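Local coordinates for putative tetR-family transcriptional regulator (Streptomyces coelicolor, PDB 3FIW), which probably binds operator DNA through a helix-turn-helix motif and regulates transcription, perhaps as a repressor, as other TetR-family proteins do, at residues L72-A77 with A122-T127; A79-H84 with R108-A113. All coordinates share one frame; numbering follows the deposited sequence.

Contact 1 (L72-A77 with A122-T127); sequences LLTAMA and AGSRPT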
ATOM      1  N   LEU A  72       6.882 -19.856   6.147  1.00 30.50           N
ATOM      2  CA  LEU A  72       7.924 -19.052   6.747  1.00 30.16           C
ATOM      3  C   LEU A  72       7.530 -17.569   6.732  1.00 30.00           C
ATOM      4  O   LEU A  72       7.492 -16.931   7.773  1.00 30.76           O
ATOM      5  CB  LEU A  72       9.252 -19.274   5.992  1.00 29.62           C
ATOM      6  CG  LEU A  72      10.356 -18.341   6.483  1.00 29.28           C
ATOM      7  CD1 LEU A  72      10.685 -18.599   7.994  1.00 29.38           C
ATOM      8  CD2 LEU A  72      11.586 -18.461   5.596  1.00 24.46           C
ATOM      9  N   LEU A  73       7.237 -17.024   5.549  1.00 30.21           N
ATOM     10  CA  LEU A  73       6.710 -15.646   5.419  1.00 30.14           C
ATOM     11  C   LEU A  73       5.509 -15.282   6.312  1.00 30.63           C
ATOM     12  O   LEU A  73       5.516 -14.227   6.924  1.00 31.76           O
ATOM     13  CB  LEU A  73       6.389 -15.337   3.944  1.00 29.57           C
ATOM     14  CG  LEU A  73       7.644 -15.323   3.044  1.00 29.15           C
ATOM     15  CD1 LEU A  73       7.255 -14.939   1.650  1.00 29.43           C
ATOM     16  CD2 LEU A  73       8.769 -14.392   3.536  1.00 29.83           C
ATOM     17  N   THR A  74       4.475 -16.129   6.333  1.00 31.07           N
ATOM     18  CA  THR A  74       3.268 -15.949   7.144  1.00 30.76           C
ATOM     19  C   THR A  74       3.672 -15.781   8.580  1.00 30.85           C
ATOM     20  O   THR A  74       3.213 -14.869   9.225  1.00 32.63           O
ATOM     21  CB  THR A  74       2.301 -17.163   6.978  1.00 31.02           C
ATOM     22  OG1 THR A  74       1.887 -17.226   5.619  1.00 31.26           O
ATOM     23  CG2 THR A  74       1.019 -17.092   7.848  1.00 32.29           C
ATOM     24  N   ALA A  75       4.518 -16.686   9.074  1.00 30.62           N
ATOM     25  CA  ALA A  75       5.100 -16.619  10.398  1.00 29.26           C
ATOM     26  C   ALA A  75       5.907 -15.364  10.660  1.00 28.69           C
ATOM     27  O   ALA A  75       5.812 -14.823  11.752  1.00 27.09           O
ATOM     28  CB  ALA A  75       5.960 -17.854  10.691  1.00 28.75           C
HETATM   29  N   MSE A  76       6.738 -14.948   9.697  1.00 28.85           N
HETATM   30  CA  MSE A  76       7.498 -13.718   9.839  1.00 28.46           C
HETATM   31  C   MSE A  76       6.555 -12.512   9.931  1.00 30.00           C
HETATM   32  O   MSE A  76       6.766 -11.633  10.760  1.00 30.35           O
HETATM   33  CB  MSE A  76       8.468 -13.559   8.669  1.00 29.36           C
HETATM   34  CG  MSE A  76       9.671 -14.515   8.691  1.00 24.95           C
HETATM   35 SE   MSE A  76      10.535 -14.591   6.995  0.70 29.53          SE
HETATM   36  CE  MSE A  76      11.063 -12.704   6.825  1.00 23.74           C
ATOM     37  N   ALA A  77       5.495 -12.496   9.106  1.00 29.74           N
ATOM     38  CA  ALA A  77       4.563 -11.361   9.041  1.00 29.04           C
ATOM     39  C   ALA A  77       3.792 -11.197  10.372  1.00 30.06           C
ATOM     40  O   ALA A  77       3.578 -10.067  10.835  1.00 29.32           O
ATOM     41  CB  ALA A  77       3.594 -11.520   7.864  1.00 27.72           C
ATOM     42  N   ALA A 122       1.725  -7.023   3.581  1.00 30.49           N
ATOM     43  CA  ALA A 122       0.774  -7.133   2.447  1.00 32.12           C
ATOM     44  C   ALA A 122       0.793  -8.526   1.814  1.00 32.70           C
ATOM     45  O   ALA A 122      -0.259  -9.082   1.469  1.00 32.63           O
ATOM     46  CB  ALA A 122       1.021  -6.053   1.395  1.00 30.04           C
ATOM     47  N   GLY A 123       1.988  -9.087   1.687  1.00 34.35           N
ATOM     48  CA  GLY A 123       2.157 -10.411   1.110  1.00 37.41           C
ATOM     49  C   GLY A 123       1.585 -11.597   1.889  1.00 38.76           C
ATOM     50  O   GLY A 123       1.173 -12.597   1.286  1.00 39.42           O
ATOM     51  N   SER A 124       1.607 -11.510   3.214  1.00 40.14           N
ATOM     52  CA  SER A 124       1.125 -12.581   4.073  1.00 42.17           C
ATOM     53  C   SER A 124       0.300 -11.996   5.173  1.00 43.81           C
ATOM     54  O   SER A 124       0.653 -12.170   6.338  1.00 44.12           O
ATOM     55  CB  SER A 124       2.288 -13.301   4.761  1.00 41.10           C
ATOM     56  OG  SER A 124       3.342 -13.564   3.888  1.00 40.35           O
ATOM     57  N   ARG A 125      -0.767 -11.298   4.821  1.00 45.96           N
ATOM     58  CA  ARG A 125      -1.663 -10.659   5.807  1.00 48.44           C
ATOM     59  C   ARG A 125      -1.843 -11.415   7.130  1.00 48.77           C
ATOM     60  O   ARG A 125      -2.530 -12.442   7.172  1.00 49.33           O
ATOM     61  CB  ARG A 125      -3.012 -10.349   5.169  1.00 49.07           C
ATOM     62  CG  ARG A 125      -2.958  -9.114   4.278  1.00 53.71           C
ATOM     63  CD  ARG A 125      -3.960  -9.125   3.118  1.00 56.71           C
ATOM     64  NE  ARG A 125      -3.264  -8.839   1.856  1.00 58.99           N
ATOM     65  CZ  ARG A 125      -2.826  -7.632   1.442  1.00 59.71           C
ATOM     66  NH1 ARG A 125      -2.195  -7.566   0.261  1.00 54.11           N
ATOM     67  NH2 ARG A 125      -2.984  -6.508   2.195  1.00 57.55           N
ATOM     68  N   PRO A 126      -1.207 -10.906   8.215  1.00 49.63           N
ATOM     69  CA  PRO A 126      -1.290 -11.456   9.590  1.00 49.82           C
ATOM     70  C   PRO A 126      -2.717 -11.427  10.083  1.00 50.68           C
ATOM     71  O   PRO A 126      -3.518 -10.618   9.608  1.00 50.67           O
ATOM     72  CB  PRO A 126      -0.482 -10.463  10.428  1.00 48.96           C
ATOM     73  CG  PRO A 126       0.387  -9.772   9.495  1.00 49.20           C
ATOM     74  CD  PRO A 126      -0.337  -9.716   8.166  1.00 49.19           C
ATOM     75  N   THR A 127      -3.047 -12.278  11.047  1.00 52.02           N
ATOM     76  CA  THR A 127      -4.416 -12.274  11.570  1.00 53.42           C
ATOM     77  C   THR A 127      -4.482 -11.363  12.802  1.00 54.10           C
ATOM     78  O   THR A 127      -3.747 -11.566  13.770  1.00 54.33           O
ATOM     79  CB  THR A 127      -4.913 -13.706  11.855  1.00 53.78           C
ATOM     80  OG1 THR A 127      -4.312 -14.199  13.058  1.00 53.92           O
ATOM     81  CG2 THR A 127      -4.578 -14.671  10.644  1.00 53.79           C
TER
HETATM   82  O   HOH W   1       1.047 -13.624   8.580  1.00 35.67           O

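Contact 2 (A79-H84 with R108-A113); sequences AAMAPH and RRTLLA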
ATOM      1  N   ALA A  79       4.809 -12.412  13.453  1.00 31.77           N
ATOM      2  CA  ALA A  79       5.793 -11.994  14.494  1.00 30.82           C
ATOM      3  C   ALA A  79       6.129 -10.502  14.350  1.00 31.65           C
ATOM      4  O   ALA A  79       6.372  -9.818  15.329  1.00 32.90           O
ATOM      5  CB  ALA A  79       7.030 -12.821  14.377  1.00 29.55           C
ATOM      6  N   ALA A  80       6.167  -9.998  13.108  1.00 32.17           N
ATOM      7  CA  ALA A  80       6.489  -8.565  12.813  1.00 31.39           C
ATOM      8  C   ALA A  80       5.517  -7.560  13.476  1.00 31.21           C
ATOM      9  O   ALA A  80       5.845  -6.368  13.633  1.00 31.00           O
ATOM     10  CB  ALA A  80       6.530  -8.338  11.326  1.00 30.12           C
HETATM   11  N   MSE A  81       4.340  -8.046  13.854  1.00 30.87           N
HETATM   12  CA  MSE A  81       3.275  -7.205  14.407  1.00 31.85           C
HETATM   13  C   MSE A  81       3.332  -7.085  15.908  1.00 32.16           C
HETATM   14  O   MSE A  81       2.532  -6.330  16.500  1.00 33.94           O
HETATM   15  CB  MSE A  81       1.876  -7.755  14.036  1.00 31.89           C
HETATM   16  CG  MSE A  81       1.541  -7.637  12.569  1.00 31.71           C
HETATM   17 SE   MSE A  81       1.264  -5.767  12.130  0.70 40.30          SE
HETATM   18  CE  MSE A  81       2.907  -5.313  11.362  1.00 19.70           C
ATOM     19  N   ALA A  82       4.222  -7.853  16.540  1.00 32.16           N
ATOM     20  CA  ALA A  82       4.253  -7.933  18.005  1.00 31.25           C
ATOM     21  C   ALA A  82       4.382  -6.553  18.631  1.00 30.34           C
ATOM     22  O   ALA A  82       3.644  -6.265  19.550  1.00 29.77           O
ATOM     23  CB  ALA A  82       5.367  -8.870  18.506  1.00 31.94           C
ATOM     24  N   PRO A  83       5.327  -5.704  18.126  1.00 30.22           N
ATOM     25  CA  PRO A  83       5.486  -4.331  18.673  1.00 30.05           C
ATOM     26  C   PRO A  83       4.195  -3.477  18.623  1.00 30.87           C
ATOM     27  O   PRO A  83       3.898  -2.724  19.551  1.00 31.45           O
ATOM     28  CB  PRO A  83       6.602  -3.710  17.806  1.00 30.35           C
ATOM     29  CG  PRO A  83       7.340  -4.879  17.183  1.00 29.23           C
ATOM     30  CD  PRO A  83       6.298  -5.987  17.039  1.00 29.13           C
ATOM     31  N   HIS A  84       3.412  -3.592  17.568  1.00 31.24           N
ATOM     32  CA  HIS A  84       2.099  -2.967  17.575  1.00 32.05           C
ATOM     33  C   HIS A  84       1.171  -3.523  18.681  1.00 32.97           C
ATOM     34  O   HIS A  84       0.469  -2.760  19.351  1.00 31.58           O
ATOM     35  CB  HIS A  84       1.420  -3.033  16.185  1.00 32.31           C
ATOM     36  CG  HIS A  84       0.236  -2.115  16.049  1.00 32.67           C
ATOM     37  ND1 HIS A  84      -1.005  -2.548  15.626  1.00 32.30           N
ATOM     38  CD2 HIS A  84       0.108  -0.787  16.306  1.00 28.77           C
ATOM     39  CE1 HIS A  84      -1.849  -1.525  15.642  1.00 31.55           C
ATOM     40  NE2 HIS A  84      -1.193  -0.446  16.042  1.00 30.69           N
ATOM     41  N   ARG A 108       2.331   2.272  11.535  1.00 27.38           N
ATOM     42  CA  ARG A 108       3.412   2.744  10.698  1.00 27.76           C
ATOM     43  C   ARG A 108       4.790   2.354  11.241  1.00 27.63           C
ATOM     44  O   ARG A 108       5.602   1.769  10.555  1.00 29.02           O
ATOM     45  CB  ARG A 108       3.325   4.256  10.528  1.00 27.29           C
ATOM     46  CG  ARG A 108       4.431   4.770   9.566  1.00 29.38           C
ATOM     47  CD  ARG A 108       4.110   6.103   8.983  1.00 29.22           C
ATOM     48  NE  ARG A 108       5.255   6.683   8.271  1.00 30.59           N
ATOM     49  CZ  ARG A 108       6.240   7.397   8.821  1.00 29.75           C
ATOM     50  NH1 ARG A 108       6.253   7.669  10.122  1.00 28.59           N
ATOM     51  NH2 ARG A 108       7.216   7.864   8.044  1.00 27.62           N
ATOM     52  N   ARG A 109       5.064   2.737  12.478  1.00 28.13           N
ATOM     53  CA  ARG A 109       6.322   2.457  13.137  1.00 28.44           C
ATOM     54  C   ARG A 109       6.610   0.932  13.069  1.00 28.33           C
ATOM     55  O   ARG A 109       7.728   0.499  12.750  1.00 26.74           O
ATOM     56  CB  ARG A 109       6.257   2.970  14.586  1.00 27.50           C
ATOM     57  CG  ARG A 109       7.519   2.755  15.457  1.00 30.74           C
ATOM     58  CD  ARG A 109       7.235   3.021  16.969  1.00 27.69           C
ATOM     59  NE  ARG A 109       6.696   4.367  17.134  1.00 30.63           N
ATOM     60  CZ  ARG A 109       5.489   4.668  17.629  1.00 31.60           C
ATOM     61  NH1 ARG A 109       4.673   3.719  18.104  1.00 30.55           N
ATOM     62  NH2 ARG A 109       5.130   5.943  17.716  1.00 31.21           N
ATOM     63  N   THR A 110       5.575   0.132  13.292  1.00 28.75           N
ATOM     64  CA  THR A 110       5.741  -1.324  13.269  1.00 29.32           C
ATOM     65  C   THR A 110       6.202  -1.799  11.903  1.00 30.28           C
ATOM     66  O   THR A 110       7.154  -2.591  11.836  1.00 31.14           O
ATOM     67  CB  THR A 110       4.503  -2.049  13.773  1.00 29.79           C
ATOM     68  OG1 THR A 110       4.206  -1.571  15.096  1.00 32.68           O
ATOM     69  CG2 THR A 110       4.733  -3.540  13.893  1.00 28.70           C
ATOM     70  N   LEU A 111       5.603  -1.260  10.823  1.00 28.94           N
ATOM     71  CA  LEU A 111       5.852  -1.751   9.497  1.00 28.88           C
ATOM     72  C   LEU A 111       7.248  -1.338   9.096  1.00 30.12           C
ATOM     73  O   LEU A 111       7.984  -2.130   8.489  1.00 30.64           O
ATOM     74  CB  LEU A 111       4.783  -1.219   8.512  1.00 28.57           C
ATOM     75  CG  LEU A 111       3.326  -1.724   8.635  1.00 28.02           C
ATOM     76  CD1 LEU A 111       2.435  -1.023   7.587  1.00 24.54           C
ATOM     77  CD2 LEU A 111       3.197  -3.294   8.485  1.00 18.47           C
ATOM     78  N   LEU A 112       7.645  -0.118   9.501  1.00 30.53           N
ATOM     79  CA  LEU A 112       8.988   0.403   9.186  1.00 29.22           C
ATOM     80  C   LEU A 112      10.126  -0.256   9.964  1.00 30.16           C
ATOM     81  O   LEU A 112      11.342  -0.072   9.616  1.00 30.47           O
ATOM     82  CB  LEU A 112       9.039   1.918   9.406  1.00 28.44           C
ATOM     83  CG  LEU A 112       8.385   2.861   8.384  1.00 28.17           C
ATOM     84  CD1 LEU A 112       8.281   4.270   8.960  1.00 23.13           C
ATOM     85  CD2 LEU A 112       9.176   2.896   7.063  1.00 24.22           C
ATOM     86  N   ALA A 113       9.766  -1.003  11.007  1.00 30.55           N
ATOM     87  CA  ALA A 113      10.755  -1.574  11.934  1.00 31.00           C
ATOM     88  C   ALA A 113      11.581  -2.715  11.361  1.00 30.93           C
ATOM     89  O   ALA A 113      12.597  -3.093  11.930  1.00 32.39           O
ATOM     90  CB  ALA A 113      10.045  -2.028  13.234  1.00 31.12           C
TER
HETATM   91  O   HOH W   2       7.962  -5.150  12.821  1.00 23.05           O

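Contact 1 (L72-A77 with A122-T127)
Ser-124 and Ala-77 meet where, in this all-helical TetR-family fold, the helix 69-79 that follows the predicted helix-turn-helix packs against the end of helix 117-123 in the regulatory domain. Ser-124 is the first residue to leave helical geometry there (phi/psi -136°/59°), and its CA comes within 5.0 Å of the CA of Thr-74. The tight part is built round its small side chain. CB of Ser-124 lies 3.7 Å from CA of Thr-74, while OG, set beside its own backbone N by a chi1 of -44°, reaches CB of Leu-73 at 3.5 Å. The methyl CB of Ala-77 rests 3.4 Å from Ser-124 O. No direct hydrogen bond crosses here, so shape and van der Waals contact hold this part. The side chain of Leu-73 also touches Leu-120 of helix 117-123. A second patch follows the chain: the ring of Pro-126 brings CG to 3.5 Å from the carbonyl O of Ala-77 and to 4.0 Å from its CB, the one apolar side-chain pair between the segments.

The solvent side is looser. Thr-74 is exposed and turns OG1 back to a hydrogen bond with Arg-70 O of its own helix; across the contact OG1 only distantly approaches Ser-124 CB. Water takes over the polar link, one molecule donating to both backbone carbonyls: 2.6 Å from its O to Thr-74 O and 2.7 Å to Ser-124 O.

Contact 2 (A79-H84 with R108-A113)
Thr-110, near the C-terminal end of helix 96-112, fits against the type I turn Ala-79 to Ala-82 that joins helix 69-79 to the short helix 82-85; the contact thus belongs to the passage from the DNA-binding part to the regulatory domain of the TetR fold. Thr-110 is buried, and the facing segment covers more of it than of any other residue here.

Van der Waals packing runs through its CG2 branch. CG2 of Thr-110 presses against the carbonyl O of Ala-80 at 3.0 Å, a close contact and not a hydrogen bond. CG2 also approaches the methyl CE of Met-81 (a selenomethionine) at 3.6 Å, and the same CE lies 3.5 Å from CD2 of Leu-111. CB of Met-81 points away from helix 96-112, but bends at chi2 (-70°) and chi3 (100°) return the methyl to it.

The hydroxyl branch does the rest. With chi1 at -56°, OG1 stands beside its own backbone N and bonds to Ser-106 O, one turn earlier. OG1 of Thr-110 also sits 3.3 Å from His-84 N, at an angle too poor for a hydrogen bond. OG1 of Thr-110 meets His-84 CB at 3.3 Å in van der Waals contact, the side chains crossing at roughly a right angle. An alanine here would lose both branches and is likely to open a gap beside CE of Met-81 and leave Ser-106 O without its hydroxyl partner.

A water lies within hydrogen-bonding distance of both carbonyls, its O 2.6 Å from Ala-80 O and 2.9 Å from Thr-110 O.

Overall arrangement
Both contacts attach the chain segment leaving the predicted DNA-binding region to the regulatory domain, at successive points: helix 69-79 of contact 1 leads directly to helix 82-85 of contact 2, and their partner helices 117-123 and 96-112 are likewise consecutive. The 79-84 and 108-113 pair lies between 72-77 and 122-127 in sequence. Their centres are about 12 Å apart, and they touch, with CG of Pro-126 3.9 Å from CG of Met-81. His-121 bridges them further, touching Pro-126 as well as Met-81 and Leu-111. Contact 1 is a surface contact and contact 2 partly buried; their centres lie about 10 Å and 6 Å from the chain's centre.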